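Local atomic coordinates of copper-containing nitrite reductase (PDB entry 6TFO), a protein that probably catalyses the one-electron reduction of nitrite to nitric oxide with copper centres, accepting electrons from a cytochrome c. Residues C[143-148]-C[183-188]. Numbering follows the deposited sequence.
Sequences STAADI and KTTYTY
Ile148 turns its CG1 branch between its own backbone N and carbonyl carbon (chi1 51°), and Tyr188 swings its ring beside the backbone N, with CG anti to the carbonyl carbon; together these torsions lay the CG1–CD1 arm over one face of the phenol. The evidence for a CH-pi contact is direct: Ile148 CG1 stands 3.7 Å from the centroid of the Tyr188 ring, 15° off its normal. CG1 leans toward the CD1–CE1 edge, 3.6 Å from Tyr188 CE1, while the terminal methyl continues toward the phenol end, where Ile148 CD1 comes within 3.5 Å of Tyr188 CZ. The opposite face is covered by Tyr186, whose CD2 lies 4.2 Å above the plane, so the ring is clamped between an aliphatic arm and a neighbour on its own strand. A hydrogen bond from the hydroxyl to Gly333 O fixes the far end. Here the linker joining strand 128-134 to strand 166-181, hence the tethered N-terminal cupredoxin domain to the nitrite reductase core, runs roughly alongside strand 184-191 of the first core cupredoxin domain, over its Thr185–Tyr188 part. The end-to-end directions of residues 144-148 and 185-188 differ by 32°, and no hydrogen bond links the two segments, which bury 195 Å² by apolar packing. The second patch is lighter: Thr185 CG2 meets Thr144 CG2 and Ala145 CB, each at 4.0 Å. Gln179 OE1 instead anchors the linker, accepting from the backbone N of both Thr144 and Ala145. Replacing Tyr188 by a leucine would probably cost Ile148 its flat bed and leave Gly333 O without its hydroxyl partner. The Tyr188 side chain lies about 8 Å from that of Met276, a ligand of the core's type 1 copper.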
loop_
_atom_site.group_PDB
_atom_site.type_symbol
_atom_site.label_atom_id
_atom_site.label_comp_id
_atom_site.label_asym_id
_atom_site.label_seq_id
_atom_site.Cartn_x
_atom_site.Cartn_y
_atom_site.Cartn_z
ATOM N N SER C 143 8.860 39.244 -7.435
ATOM C CA SER C 143 8.143 38.313 -8.339
ATOM C C SER C 143 9.100 37.814 -9.425
ATOM O O SER C 143 10.105 38.459 -9.686
ATOM C CB SER C 143 6.906 38.940 -8.918
ATOM O OG SER C 143 7.244 39.840 -9.943
ATOM N N THR C 144 8.761 36.681 -10.021
ATOM C CA THR C 144 9.547 35.914 -11.014
ATOM C C THR C 144 8.862 36.009 -12.372
ATOM O O THR C 144 9.577 36.008 -13.382
ATOM C CB THR C 144 9.592 34.455 -10.545
ATOM O OG1 THR C 144 10.688 34.433 -9.642
ATOM C CG2 THR C 144 9.748 33.414 -11.636
ATOM N N ALA C 145 7.519 36.058 -12.377
ATOM C CA ALA C 145 6.652 36.040 -13.579
ATOM C C ALA C 145 5.891 37.364 -13.698
ATOM O O ALA C 145 5.916 38.162 -12.715
ATOM C CB ALA C 145 5.720 34.864 -13.494
ATOM N N ALA C 146 5.251 37.587 -14.851
ATOM C CA ALA C 146 4.424 38.780 -15.154
ATOM C C ALA C 146 3.332 38.913 -14.090
ATOM O O ALA C 146 2.810 37.854 -13.637
ATOM C CB ALA C 146 3.827 38.669 -16.533
ATOM N N ASP C 147 3.030 40.148 -13.672
ATOM C CA ASP C 147 1.808 40.476 -12.889
ATOM C C ASP C 147 0.613 40.347 -13.838
ATOM O O ASP C 147 0.538 41.169 -14.763
ATOM C CB ASP C 147 1.908 41.866 -12.256
ATOM C CG ASP C 147 0.573 42.423 -11.792
ATOM O OD1 ASP C 147 -0.319 41.625 -11.470
ATOM O OD2 ASP C 147 0.434 43.645 -11.767
ATOM N N ILE C 148 -0.262 39.351 -13.629
ATOM C CA ILE C 148 -1.446 39.072 -14.504
ATOM C C ILE C 148 -2.749 39.568 -13.843
ATOM O O ILE C 148 -3.846 39.355 -14.415
ATOM C CB ILE C 148 -1.506 37.576 -14.892
ATOM C CG1 ILE C 148 -1.401 36.619 -13.699
ATOM C CG2 ILE C 148 -0.448 37.278 -15.941
ATOM C CD1 ILE C 148 -2.590 36.614 -12.779
ATOM N N LYS C 183 5.635 33.251 -4.058
ATOM C CA LYS C 183 6.795 32.431 -4.532
ATOM C C LYS C 183 6.315 31.303 -5.450
ATOM O O LYS C 183 7.024 30.273 -5.575
ATOM C CB LYS C 183 7.533 31.773 -3.364
ATOM C CG LYS C 183 8.085 32.711 -2.298
ATOM C CD LYS C 183 8.433 31.978 -1.011
ATOM C CE LYS C 183 8.841 32.912 0.108
ATOM N NZ LYS C 183 9.775 32.239 1.038
ATOM N N THR C 184 5.146 31.465 -6.070
ATOM C CA THR C 184 4.527 30.389 -6.884
ATOM C C THR C 184 3.988 30.981 -8.183
ATOM O O THR C 184 3.428 32.091 -8.168
ATOM C CB THR C 184 3.569 29.506 -6.064
ATOM O OG1 THR C 184 2.377 29.214 -6.782
ATOM C CG2 THR C 184 3.225 30.087 -4.716
ATOM N N THR C 185 4.236 30.266 -9.279
ATOM C CA THR C 185 3.888 30.691 -10.658
ATOM C C THR C 185 2.932 29.656 -11.251
ATOM O O THR C 185 2.682 28.632 -10.598
ATOM C CB THR C 185 5.160 30.934 -11.478
ATOM O OG1 THR C 185 5.806 29.683 -11.693
ATOM C CG2 THR C 185 6.112 31.893 -10.797
ATOM N N TYR C 186 2.380 29.961 -12.424
ATOM C CA TYR C 186 1.348 29.173 -13.142
ATOM C C TYR C 186 1.310 29.719 -14.562
ATOM O O TYR C 186 1.667 30.874 -14.763
ATOM C CB TYR C 186 -0.001 29.248 -12.417
ATOM C CG TYR C 186 -1.091 28.374 -12.986
ATOM C CD1 TYR C 186 -1.175 27.028 -12.671
ATOM C CD2 TYR C 186 -2.056 28.887 -13.835
ATOM C CE1 TYR C 186 -2.167 26.212 -13.207
ATOM C CE2 TYR C 186 -3.062 28.089 -14.376
ATOM C CZ TYR C 186 -3.129 26.741 -14.058
ATOM O OH TYR C 186 -4.130 25.963 -14.583
ATOM N N THR C 187 0.935 28.898 -15.527
ATOM C CA THR C 187 0.811 29.306 -16.941
ATOM C C THR C 187 -0.647 29.706 -17.140
ATOM O O THR C 187 -1.522 28.816 -17.169
ATOM C CB THR C 187 1.307 28.229 -17.911
ATOM O OG1 THR C 187 2.714 28.103 -17.702
ATOM C CG2 THR C 187 1.029 28.557 -19.361
ATOM N N TYR C 188 -0.876 31.018 -17.198
ATOM C CA TYR C 188 -2.188 31.630 -17.472
ATOM C C TYR C 188 -2.399 31.692 -18.983
ATOM O O TYR C 188 -1.407 31.869 -19.755
ATOM C CB TYR C 188 -2.260 33.018 -16.845
ATOM C CG TYR C 188 -2.293 33.031 -15.337
ATOM C CD1 TYR C 188 -1.127 33.027 -14.598
ATOM C CD2 TYR C 188 -3.496 33.061 -14.645
ATOM C CE1 TYR C 188 -1.151 33.084 -13.213
ATOM C CE2 TYR C 188 -3.538 33.114 -13.264
ATOM C CZ TYR C 188 -2.362 33.121 -12.547
ATOM O OH TYR C 188 -2.395 33.124 -11.185
#